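Local coordinates for protein L-hydantoinase (Arthrobacter aurescens, PDB 1GKR) that hydrolyses hydantoins with the help of two zinc ions, preferring aryl over alkyl derivatives, with an L- or D-selectivity that depends on the substrate, at residues 88-93 and 117-122; 73-78 and 111-116; 337-342 and 404-409; 101-106 and 139-144. All coordinates share one frame; numbering follows the deposited sequence.

Interaction 1 (88-93 and 117-122)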
# COMPACT_ATOMS: atom_id res chain seq x y z
N THR A 88 -12.08 -37.53 8.16
CA THR A 88 -11.49 -38.79 7.72
C THR A 88 -9.97 -38.88 7.73
O THR A 88 -9.42 -39.98 7.71
CB THR A 88 -12.02 -39.13 6.34
OG1 THR A 88 -11.81 -38.01 5.47
CG2 THR A 88 -13.52 -39.43 6.43
N THR A 89 -9.27 -37.75 7.70
CA THR A 89 -7.82 -37.84 7.84
C THR A 89 -7.33 -36.66 8.68
O THR A 89 -7.78 -35.52 8.52
CB THR A 89 -7.03 -37.96 6.48
OG1 THR A 89 -6.27 -36.78 6.26
CG2 THR A 89 -7.93 -38.23 5.33
N ILE A 90 -6.43 -36.97 9.61
CA ILE A 90 -5.87 -35.99 10.52
C ILE A 90 -4.36 -35.93 10.35
O ILE A 90 -3.73 -36.86 9.85
CB ILE A 90 -6.16 -36.37 12.00
CG1 ILE A 90 -5.43 -37.66 12.36
CG2 ILE A 90 -7.64 -36.57 12.22
CD1 ILE A 90 -5.54 -38.05 13.80
N ILE A 91 -3.78 -34.81 10.77
CA ILE A 91 -2.35 -34.68 10.73
C ILE A 91 -1.99 -34.32 12.18
O ILE A 91 -2.30 -33.22 12.62
CB ILE A 91 -1.93 -33.57 9.75
CG1 ILE A 91 -2.72 -33.72 8.45
CG2 ILE A 91 -0.46 -33.71 9.41
CD1 ILE A 91 -2.25 -32.82 7.31
N GLU A 92 -1.40 -35.27 12.91
CA GLU A 92 -1.03 -35.08 14.32
C GLU A 92 0.15 -34.15 14.49
O GLU A 92 1.18 -34.36 13.85
CB GLU A 92 -0.62 -36.40 14.97
CG GLU A 92 -1.57 -36.92 16.01
CD GLU A 92 -1.67 -36.07 17.25
OE1 GLU A 92 -0.67 -35.92 18.01
OE2 GLU A 92 -2.78 -35.55 17.47
N MET A 93 -0.00 -33.15 15.35
CA MET A 93 1.09 -32.22 15.62
C MET A 93 2.15 -32.99 16.41
O MET A 93 1.88 -34.07 16.94
CB MET A 93 0.58 -31.03 16.43
CG MET A 93 -0.51 -30.24 15.74
SD MET A 93 0.05 -28.83 14.73
CE MET A 93 1.70 -29.33 14.31
N LEU A 117 -5.24 -45.86 15.62
CA LEU A 117 -6.12 -44.86 15.00
C LEU A 117 -7.24 -45.50 14.21
O LEU A 117 -7.09 -46.59 13.65
CB LEU A 117 -5.31 -43.94 14.10
CG LEU A 117 -4.59 -42.85 14.88
CD1 LEU A 117 -3.61 -42.12 13.97
CD2 LEU A 117 -5.64 -41.90 15.47
N LYS A 118 -8.39 -44.83 14.15
CA LYS A 118 -9.53 -45.35 13.42
C LYS A 118 -9.82 -44.59 12.11
O LYS A 118 -10.62 -45.03 11.30
CB LYS A 118 -10.76 -45.38 14.32
CG LYS A 118 -10.70 -46.39 15.48
CD LYS A 118 -12.11 -46.64 16.01
CE LYS A 118 -12.18 -47.82 16.98
NZ LYS A 118 -11.68 -47.43 18.33
N VAL A 119 -9.18 -43.44 11.92
CA VAL A 119 -9.33 -42.69 10.67
C VAL A 119 -7.91 -42.58 10.11
O VAL A 119 -6.95 -42.90 10.81
CB VAL A 119 -9.96 -41.30 10.91
CG1 VAL A 119 -11.38 -41.47 11.45
CG2 VAL A 119 -9.11 -40.50 11.87
N ASP A 120 -7.75 -42.17 8.87
CA ASP A 120 -6.40 -42.10 8.32
C ASP A 120 -5.60 -40.92 8.88
O ASP A 120 -6.18 -39.97 9.42
CB ASP A 120 -6.45 -42.06 6.78
CG ASP A 120 -6.77 -43.43 6.16
OD1 ASP A 120 -6.95 -44.42 6.91
OD2 ASP A 120 -6.85 -43.51 4.92
N PHE A 121 -4.28 -40.98 8.76
CA PHE A 121 -3.46 -39.93 9.33
C PHE A 121 -2.15 -39.64 8.61
O PHE A 121 -1.60 -40.49 7.92
CB PHE A 121 -3.12 -40.30 10.77
CG PHE A 121 -2.29 -41.56 10.87
CD1 PHE A 121 -2.87 -42.81 10.69
CD2 PHE A 121 -0.91 -41.49 11.07
CE1 PHE A 121 -2.09 -43.98 10.70
CE2 PHE A 121 -0.12 -42.65 11.08
CZ PHE A 121 -0.72 -43.90 10.89
N ALA A 122 -1.66 -38.42 8.82
CA ALA A 122 -0.39 -37.97 8.29
C ALA A 122 0.32 -37.41 9.53
O ALA A 122 -0.34 -37.10 10.52
CB ALA A 122 -0.62 -36.86 7.27

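Interaction 2 (73-78 and 111-116)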
# COMPACT_ATOMS: atom_id res chain seq x y z
N GLY A 73 -5.04 -37.43 25.49
CA GLY A 73 -5.85 -38.11 24.50
C GLY A 73 -5.29 -39.45 24.05
O GLY A 73 -4.07 -39.67 24.09
N ARG A 74 -6.17 -40.34 23.62
CA ARG A 74 -5.77 -41.67 23.15
C ARG A 74 -6.16 -41.81 21.67
O ARG A 74 -7.26 -41.43 21.27
CB ARG A 74 -6.51 -42.77 23.93
CG ARG A 74 -6.59 -42.58 25.44
CD ARG A 74 -5.32 -43.07 26.14
NE ARG A 74 -5.12 -44.50 25.93
CZ ARG A 74 -5.93 -45.44 26.39
NH1 ARG A 74 -7.00 -45.09 27.09
NH2 ARG A 74 -5.68 -46.71 26.13
N PHE A 75 -5.26 -42.37 20.85
CA PHE A 75 -5.58 -42.55 19.45
C PHE A 75 -6.91 -43.28 19.22
O PHE A 75 -7.72 -42.82 18.41
CB PHE A 75 -4.47 -43.30 18.71
CG PHE A 75 -3.20 -42.52 18.56
CD1 PHE A 75 -3.23 -41.16 18.24
CD2 PHE A 75 -1.96 -43.14 18.68
CE1 PHE A 75 -2.05 -40.44 18.06
CE2 PHE A 75 -0.77 -42.43 18.50
CZ PHE A 75 -0.81 -41.09 18.18
N GLU A 76 -7.14 -44.39 19.92
CA GLU A 76 -8.38 -45.16 19.73
C GLU A 76 -9.62 -44.48 20.25
O GLU A 76 -10.73 -44.89 19.91
CB GLU A 76 -8.33 -46.55 20.37
CG GLU A 76 -6.99 -47.03 20.82
CD GLU A 76 -6.53 -46.35 22.08
OE1 GLU A 76 -7.35 -46.27 23.02
OE2 GLU A 76 -5.36 -45.91 22.12
N LEU A 77 -9.47 -43.47 21.10
CA LEU A 77 -10.67 -42.80 21.60
C LEU A 77 -11.01 -41.57 20.78
O LEU A 77 -12.08 -41.50 20.18
CB LEU A 77 -10.51 -42.42 23.06
CG LEU A 77 -10.29 -43.64 23.95
CD1 LEU A 77 -10.30 -43.22 25.41
CD2 LEU A 77 -11.38 -44.66 23.67
N ASP A 78 -10.08 -40.62 20.74
CA ASP A 78 -10.29 -39.38 20.00
C ASP A 78 -10.50 -39.59 18.50
O ASP A 78 -11.25 -38.84 17.87
CB ASP A 78 -9.11 -38.44 20.23
CG ASP A 78 -8.97 -38.06 21.68
OD1 ASP A 78 -8.90 -38.98 22.52
OD2 ASP A 78 -8.92 -36.85 21.99
N LYS A 111 4.24 -46.03 14.20
CA LYS A 111 3.94 -47.42 14.49
C LYS A 111 2.70 -47.47 15.37
O LYS A 111 1.74 -48.17 15.07
CB LYS A 111 5.13 -48.04 15.19
CG LYS A 111 5.04 -49.52 15.48
CD LYS A 111 6.36 -49.96 16.11
CE LYS A 111 6.21 -51.21 16.98
NZ LYS A 111 7.46 -51.43 17.78
N GLN A 112 2.74 -46.72 16.46
CA GLN A 112 1.63 -46.66 17.40
C GLN A 112 0.35 -46.17 16.75
O GLN A 112 -0.69 -46.84 16.80
CB GLN A 112 2.00 -45.72 18.54
CG GLN A 112 3.15 -46.21 19.37
CD GLN A 112 2.66 -47.01 20.54
OE1 GLN A 112 1.89 -47.96 20.38
NE2 GLN A 112 3.10 -46.64 21.74
N ALA A 113 0.42 -44.98 16.15
CA ALA A 113 -0.72 -44.37 15.48
C ALA A 113 -1.37 -45.34 14.50
O ALA A 113 -2.59 -45.44 14.43
CB ALA A 113 -0.27 -43.13 14.73
N GLY A 114 -0.54 -46.07 13.76
CA GLY A 114 -1.05 -47.02 12.81
C GLY A 114 -1.80 -48.20 13.43
O GLY A 114 -2.66 -48.80 12.79
N GLN A 115 -1.46 -48.52 14.66
CA GLN A 115 -2.10 -49.64 15.34
C GLN A 115 -3.36 -49.26 16.08
O GLN A 115 -4.21 -50.11 16.33
CB GLN A 115 -1.14 -50.27 16.34
CG GLN A 115 0.09 -50.89 15.74
CD GLN A 115 1.10 -51.28 16.81
OE1 GLN A 115 2.18 -51.81 16.50
NE2 GLN A 115 0.77 -51.01 18.07
N ARG A 116 -3.50 -47.99 16.44
CA ARG A 116 -4.68 -47.62 17.21
C ARG A 116 -5.66 -46.61 16.63
O ARG A 116 -6.80 -46.53 17.09
CB ARG A 116 -4.23 -47.19 18.60
CG ARG A 116 -3.63 -48.34 19.40
CD ARG A 116 -3.23 -47.91 20.78
NE ARG A 116 -1.92 -47.27 20.79
CZ ARG A 116 -1.68 -46.10 21.37
NH1 ARG A 116 -2.66 -45.43 21.97
NH2 ARG A 116 -0.44 -45.59 21.35

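Interaction 3 (337-342 and 404-409)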
# COMPACT_ATOMS: atom_id res chain seq x y z
N GLY A 337 -12.26 -30.39 19.66
CA GLY A 337 -12.97 -29.87 18.50
C GLY A 337 -13.19 -30.88 17.39
O GLY A 337 -13.88 -30.61 16.41
N LEU A 338 -12.59 -32.05 17.55
CA LEU A 338 -12.71 -33.09 16.55
C LEU A 338 -14.14 -33.53 16.28
O LEU A 338 -14.49 -33.92 15.16
CB LEU A 338 -11.88 -34.28 17.00
CG LEU A 338 -10.83 -34.81 16.04
CD1 LEU A 338 -10.30 -33.72 15.17
CD2 LEU A 338 -9.72 -35.44 16.88
N GLU A 339 -14.98 -33.48 17.30
CA GLU A 339 -16.35 -33.92 17.15
C GLU A 339 -17.33 -32.80 16.83
O GLU A 339 -18.45 -33.06 16.39
CB GLU A 339 -16.78 -34.66 18.43
CG GLU A 339 -17.68 -35.84 18.19
CD GLU A 339 -17.88 -36.69 19.42
OE1 GLU A 339 -16.87 -37.13 20.01
OE2 GLU A 339 -19.05 -36.92 19.81
N THR A 340 -16.91 -31.56 17.03
CA THR A 340 -17.77 -30.41 16.79
C THR A 340 -17.39 -29.47 15.64
O THR A 340 -18.13 -28.54 15.32
CB THR A 340 -17.85 -29.56 18.06
OG1 THR A 340 -16.53 -29.18 18.46
CG2 THR A 340 -18.49 -30.33 19.17
N SER A 341 -16.24 -29.71 15.01
CA SER A 341 -15.79 -28.85 13.93
C SER A 341 -16.73 -28.72 12.73
O SER A 341 -17.16 -27.62 12.40
CB SER A 341 -14.43 -29.32 13.45
OG SER A 341 -13.94 -28.39 12.53
N LEU A 342 -17.05 -29.83 12.08
CA LEU A 342 -17.93 -29.77 10.91
C LEU A 342 -19.33 -29.32 11.29
O LEU A 342 -19.86 -28.37 10.71
CB LEU A 342 -18.03 -31.13 10.21
CG LEU A 342 -18.10 -31.19 8.67
CD1 LEU A 342 -18.75 -32.50 8.25
CD2 LEU A 342 -18.88 -30.03 8.10
N GLN A 404 -21.12 -37.01 25.72
CA GLN A 404 -21.29 -38.10 24.76
C GLN A 404 -20.06 -38.25 23.87
O GLN A 404 -19.99 -39.16 23.05
CB GLN A 404 -22.52 -37.85 23.89
CG GLN A 404 -23.83 -37.88 24.66
CD GLN A 404 -23.94 -39.10 25.56
OE1 GLN A 404 -23.87 -40.24 25.09
NE2 GLN A 404 -24.10 -38.87 26.86
N PHE A 405 -19.11 -37.33 24.01
CA PHE A 405 -17.88 -37.36 23.22
C PHE A 405 -17.20 -38.71 23.31
O PHE A 405 -17.16 -39.33 24.38
CB PHE A 405 -16.90 -36.29 23.70
CG PHE A 405 -17.20 -34.91 23.17
CD1 PHE A 405 -18.38 -34.65 22.48
CD2 PHE A 405 -16.29 -33.87 23.39
CE1 PHE A 405 -18.65 -33.37 22.01
CE2 PHE A 405 -16.56 -32.59 22.92
CZ PHE A 405 -17.74 -32.33 22.23
N ARG A 406 -16.65 -39.16 22.20
CA ARG A 406 -15.97 -40.44 22.15
C ARG A 406 -14.51 -40.31 22.58
O ARG A 406 -13.84 -41.30 22.85
CB ARG A 406 -16.05 -40.98 20.73
CG ARG A 406 -17.44 -40.86 20.14
CD ARG A 406 -18.36 -41.83 20.82
NE ARG A 406 -17.91 -43.20 20.57
CZ ARG A 406 -17.97 -44.19 21.46
NH1 ARG A 406 -18.47 -43.98 22.68
NH2 ARG A 406 -17.54 -45.41 21.13
N SER A 407 -14.02 -39.08 22.67
CA SER A 407 -12.63 -38.82 23.04
C SER A 407 -12.34 -39.07 24.51
O SER A 407 -13.26 -39.30 25.31
CB SER A 407 -12.26 -37.38 22.70
OG SER A 407 -13.10 -36.48 23.40
N LEU A 408 -11.06 -39.01 24.88
CA LEU A 408 -10.67 -39.21 26.27
C LEU A 408 -11.36 -38.19 27.17
O LEU A 408 -11.94 -38.56 28.18
CB LEU A 408 -9.16 -39.09 26.43
CG LEU A 408 -8.74 -39.27 27.90
CD1 LEU A 408 -9.04 -40.71 28.30
CD2 LEU A 408 -7.26 -38.94 28.10
N HIS A 409 -11.29 -36.92 26.81
CA HIS A 409 -11.94 -35.90 27.60
C HIS A 409 -13.37 -35.63 27.16
O HIS A 409 -13.71 -35.79 25.99
CB HIS A 409 -11.11 -34.62 27.60
CG HIS A 409 -9.86 -34.74 28.40
ND1 HIS A 409 -9.87 -35.07 29.74
CD2 HIS A 409 -8.56 -34.64 28.05
CE1 HIS A 409 -8.63 -35.17 30.17
NE2 HIS A 409 -7.81 -34.92 29.17

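Interaction 4 (101-106 and 139-144)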
# COMPACT_ATOMS: atom_id res chain seq x y z
N THR A 101 10.44 -34.89 17.72
CA THR A 101 11.50 -34.06 17.15
C THR A 101 12.71 -34.88 16.72
O THR A 101 13.78 -34.33 16.46
CB THR A 101 11.99 -33.06 18.18
OG1 THR A 101 12.28 -33.76 19.39
CG2 THR A 101 10.94 -32.00 18.44
N THR A 102 12.51 -36.19 16.62
CA THR A 102 13.56 -37.12 16.24
C THR A 102 13.08 -38.19 15.30
O THR A 102 11.91 -38.58 15.35
CB THR A 102 14.08 -37.82 17.47
OG1 THR A 102 14.88 -36.90 18.21
CG2 THR A 102 14.88 -39.04 17.08
N LEU A 103 13.97 -38.71 14.46
CA LEU A 103 13.58 -39.76 13.54
C LEU A 103 13.00 -40.93 14.33
O LEU A 103 11.98 -41.51 13.93
CB LEU A 103 14.77 -40.25 12.72
CG LEU A 103 14.40 -41.40 11.77
CD1 LEU A 103 13.21 -41.01 10.88
CD2 LEU A 103 15.58 -41.74 10.92
N ASP A 104 13.64 -41.27 15.44
CA ASP A 104 13.19 -42.36 16.29
C ASP A 104 11.82 -42.08 16.84
O ASP A 104 10.91 -42.89 16.70
CB ASP A 104 14.13 -42.60 17.47
CG ASP A 104 15.48 -43.13 17.04
OD1 ASP A 104 15.51 -44.08 16.23
OD2 ASP A 104 16.52 -42.62 17.52
N ALA A 105 11.66 -40.93 17.48
CA ALA A 105 10.37 -40.58 18.06
C ALA A 105 9.28 -40.64 17.01
O ALA A 105 8.14 -41.05 17.30
CB ALA A 105 10.44 -39.19 18.67
N PHE A 106 9.63 -40.23 15.79
CA PHE A 106 8.72 -40.19 14.66
C PHE A 106 8.31 -41.60 14.26
O PHE A 106 7.12 -41.89 14.14
CB PHE A 106 9.38 -39.48 13.48
CG PHE A 106 8.48 -39.30 12.29
CD1 PHE A 106 7.61 -38.22 12.20
CD2 PHE A 106 8.48 -40.24 11.26
CE1 PHE A 106 6.75 -38.07 11.11
CE2 PHE A 106 7.63 -40.10 10.17
CZ PHE A 106 6.76 -39.01 10.09
N HIS A 139 11.51 -35.95 7.14
CA HIS A 139 10.97 -35.68 5.82
C HIS A 139 11.06 -36.96 5.00
O HIS A 139 10.07 -37.40 4.40
CB HIS A 139 11.78 -34.59 5.11
CG HIS A 139 11.37 -34.36 3.69
ND1 HIS A 139 10.15 -33.82 3.35
CD2 HIS A 139 11.99 -34.64 2.52
CE1 HIS A 139 10.04 -33.77 2.04
NE2 HIS A 139 11.14 -34.27 1.51
N ASP A 140 12.26 -37.56 4.98
CA ASP A 140 12.51 -38.79 4.25
C ASP A 140 11.71 -39.98 4.79
O ASP A 140 11.46 -40.94 4.07
CB ASP A 140 14.00 -39.14 4.24
CG ASP A 140 14.82 -38.16 3.40
OD1 ASP A 140 14.33 -37.69 2.34
OD2 ASP A 140 15.98 -37.88 3.78
N ALA A 141 11.30 -39.91 6.05
CA ALA A 141 10.52 -40.99 6.63
C ALA A 141 9.03 -40.79 6.38
O ALA A 141 8.22 -41.60 6.83
CB ALA A 141 10.79 -41.12 8.11
N GLY A 142 8.67 -39.71 5.69
CA GLY A 142 7.27 -39.50 5.40
C GLY A 142 6.52 -38.35 6.04
O GLY A 142 5.32 -38.18 5.79
N ALA A 143 7.18 -37.55 6.86
CA ALA A 143 6.50 -36.42 7.49
C ALA A 143 5.98 -35.50 6.38
O ALA A 143 6.69 -35.27 5.40
CB ALA A 143 7.47 -35.66 8.37
N VAL A 144 4.76 -34.99 6.51
CA VAL A 144 4.24 -34.10 5.48
C VAL A 144 4.67 -32.67 5.73
O VAL A 144 4.73 -31.87 4.80
CB VAL A 144 2.72 -34.09 5.40
CG1 VAL A 144 2.24 -35.37 4.80
CG2 VAL A 144 2.14 -33.89 6.78

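Interaction 1 (88-93 and 117-122)
Ile90 is bracketed by Asp120 and Ala122 of the neighbouring parallel strand. Its N bonds to Asp120 O at 3.0 Å, and its O receives Ala122 N at 2.8 Å. The bonds from Asp120 N to Thr88 O and from Glu92 N to Ala122 O extend the ladder at its two ends. Side chains pack closely beside this ladder: Ile91 CG2 lies 3.8 Å from Ala122 CB, and Ile91 CG1 lies 4.0 Å from the same methyl. Thr89 and Asp120 share this face, and the buried carboxylate of Asp120 turns off to Gln447 N and to the charges of Arg429 and Lys378. On the other face Ile90 CG1, set between its own N and carbonyl carbon (chi1 65°), comes to 3.9 Å from Phe121 CB, but the phenyl ring heads away. The contact thins toward Leu117 and Val119, where Ile90 CD1 meets Leu117 CD2, and Ile90 CG2 meets Val119 CG2, both at 4.2 Å. This side is also buried, with helix 75-85 against it, Phe75 on Leu117 and Ala83 on Val119; neither face of the pair is open to solvent. Glu92 sends its carboxylate to Ile63 N and Ile64 N, close to the zinc ligand His62. Together with helix 103-116, the two strands form a beta-alpha-beta unit of the TIM barrel of the metal-dependent amidohydrolases.

Interaction 2 (73-78 and 111-116)
A salt-bridge network of Arg74, Glu76 and Arg116 ties the first turn of helix 75-85 to the last turn of helix 103-116, two helices in the TIM-barrel fold of this enzyme. Its strong member is the bond from Arg116 NH1 to Glu76 OE2, 2.7 Å long with 160° at the hydrogen; the oxygen sits almost exactly in the guanidinium plane and is met nearly along its C-O bond. Glu76 CG lies 3.5 Å from Arg116 CB, and the bend at chi2 (75°) then turns the carboxylate to the guanidinium. Arg74 NH2 stands 3.6 Å from Glu76 OE1 on the network's other side, but that oxygen is well out of the plane, so only the charges attract. Arg116 NH2 has its own anion in Asp65, which also takes the N-H of Phe75, and a weak bond to Gln112 OE1 within its helix. Phe75 CD2 lies over one face of the Arg116 guanidinium, toward its rim. A leucine in place of Arg116 would probably leave Glu76 OE2 and Asp65 without this shared positive partner and Phe75 without the guanidinium beside it. Farther along the ring, Phe75 packs on helix 103-116: CE2 is 3.6 Å from Ala113 CA, and Ala113 CB sits over the ring face in a CH-pi contact, 4.2 Å from the centroid.

Interaction 3 (337-342 and 404-409)
Glu339 reaches across to Phe405 and Arg406, and its side chain can be followed outward atom by atom. CB lies over one face of the Phe405 ring, 4.2 Å above the plane and displaced toward the rim. Beyond CG the chain is extended (chi2 170°), and this carries the carboxylate past the ring, the two side chains running in opposite directions. CD is then 3.7 Å from Phe405 CD1. OE2 comes to 3.6 Å from the same ring carbon, with the carboxylate and ring planes 49° apart. The contact thus joins the turn leading into helix 341-350 of the TIM-barrel domain to the loop between strands 398-399 and 418-428. At the tip, OE1 takes the backbone N-H of Arg406 at 3.0 Å with its syn lone pair, in a nearly straight bond. Ser81 OG of helix 75-85 is a second hydrogen-bond partner of this oxygen, so OE1 is held by two bonds, which probably limits the turning of the carboxylate. The Arg406 guanidinium bends away from Glu339 and forms its salt bridge with Glu80 of that helix. Next door, Thr340 crosses Phe405 at about a right angle, its CG2 touching the far end of the ring at CZ, 3.7 Å away.

Interaction 4 (101-106 and 139-144)
Phe106 reaches from helix 103-116 into the Schellman turn that ends helix 132-140, where Gly142 takes a positive phi (112°) and its N bonds back to His139 O. This ring and the two alanines flanking that glycine carry the contact. With CG anti to the backbone N (chi1 -176°), the phenyl extends off the helix and presents its outer atoms to the turn. Ala141 O lies at the ring edge, near its plane, 3.7 Å from Phe106 CE2, which is also 3.9 Å from Ala141 CB. On the other ring branch, CE1 is 3.7 Å from Ala143 CB; the two methyls approach from the same side of the ring plane. Trimming Phe106 to an alanine would probably open a gap between the helix and this turn, leaving the methyls of Ala141 and Ala143 without the ring they both pack on. Met138 and Leu123 also touch the ring, which places it between helix 132-140 and strand 120-123. One turn earlier, Leu103, its backbone N held by Glu134 OE1, approaches Ala141 roughly at right angles to the ring's approach. The methyl of Ala141, which points toward helix 103-116, is thus touched by two residues, with Leu103 CD1 3.7 Å from Ala141 CB.

Overall arrangement
Interactions 1 and 2 are buried, interaction 1 nearest the centre of the chain, while 3 and 4 are partly buried. Interaction 1 is a strand pair of the barrel, joined by backbone bonds and aliphatic packing. Interactions 2 and 4 use opposite ends of helix 103-116, the connection between those strands. The C-terminal end mixes a salt bridge with ring packing; the N-terminal end is apolar. Interaction 2 packs directly on interaction 1 through Phe121 on Ala113, and interaction 4 reaches it through Val144 on Ile91. Interaction 3 relies on a carboxylate gripping a backbone N-H; like interaction 2 it draws on helix 75-85, and the two meet where Leu408 N probably bonds to Asp78 OD1. Interactions 3 and 4 lie farthest apart, their centres about 27 Å from each other.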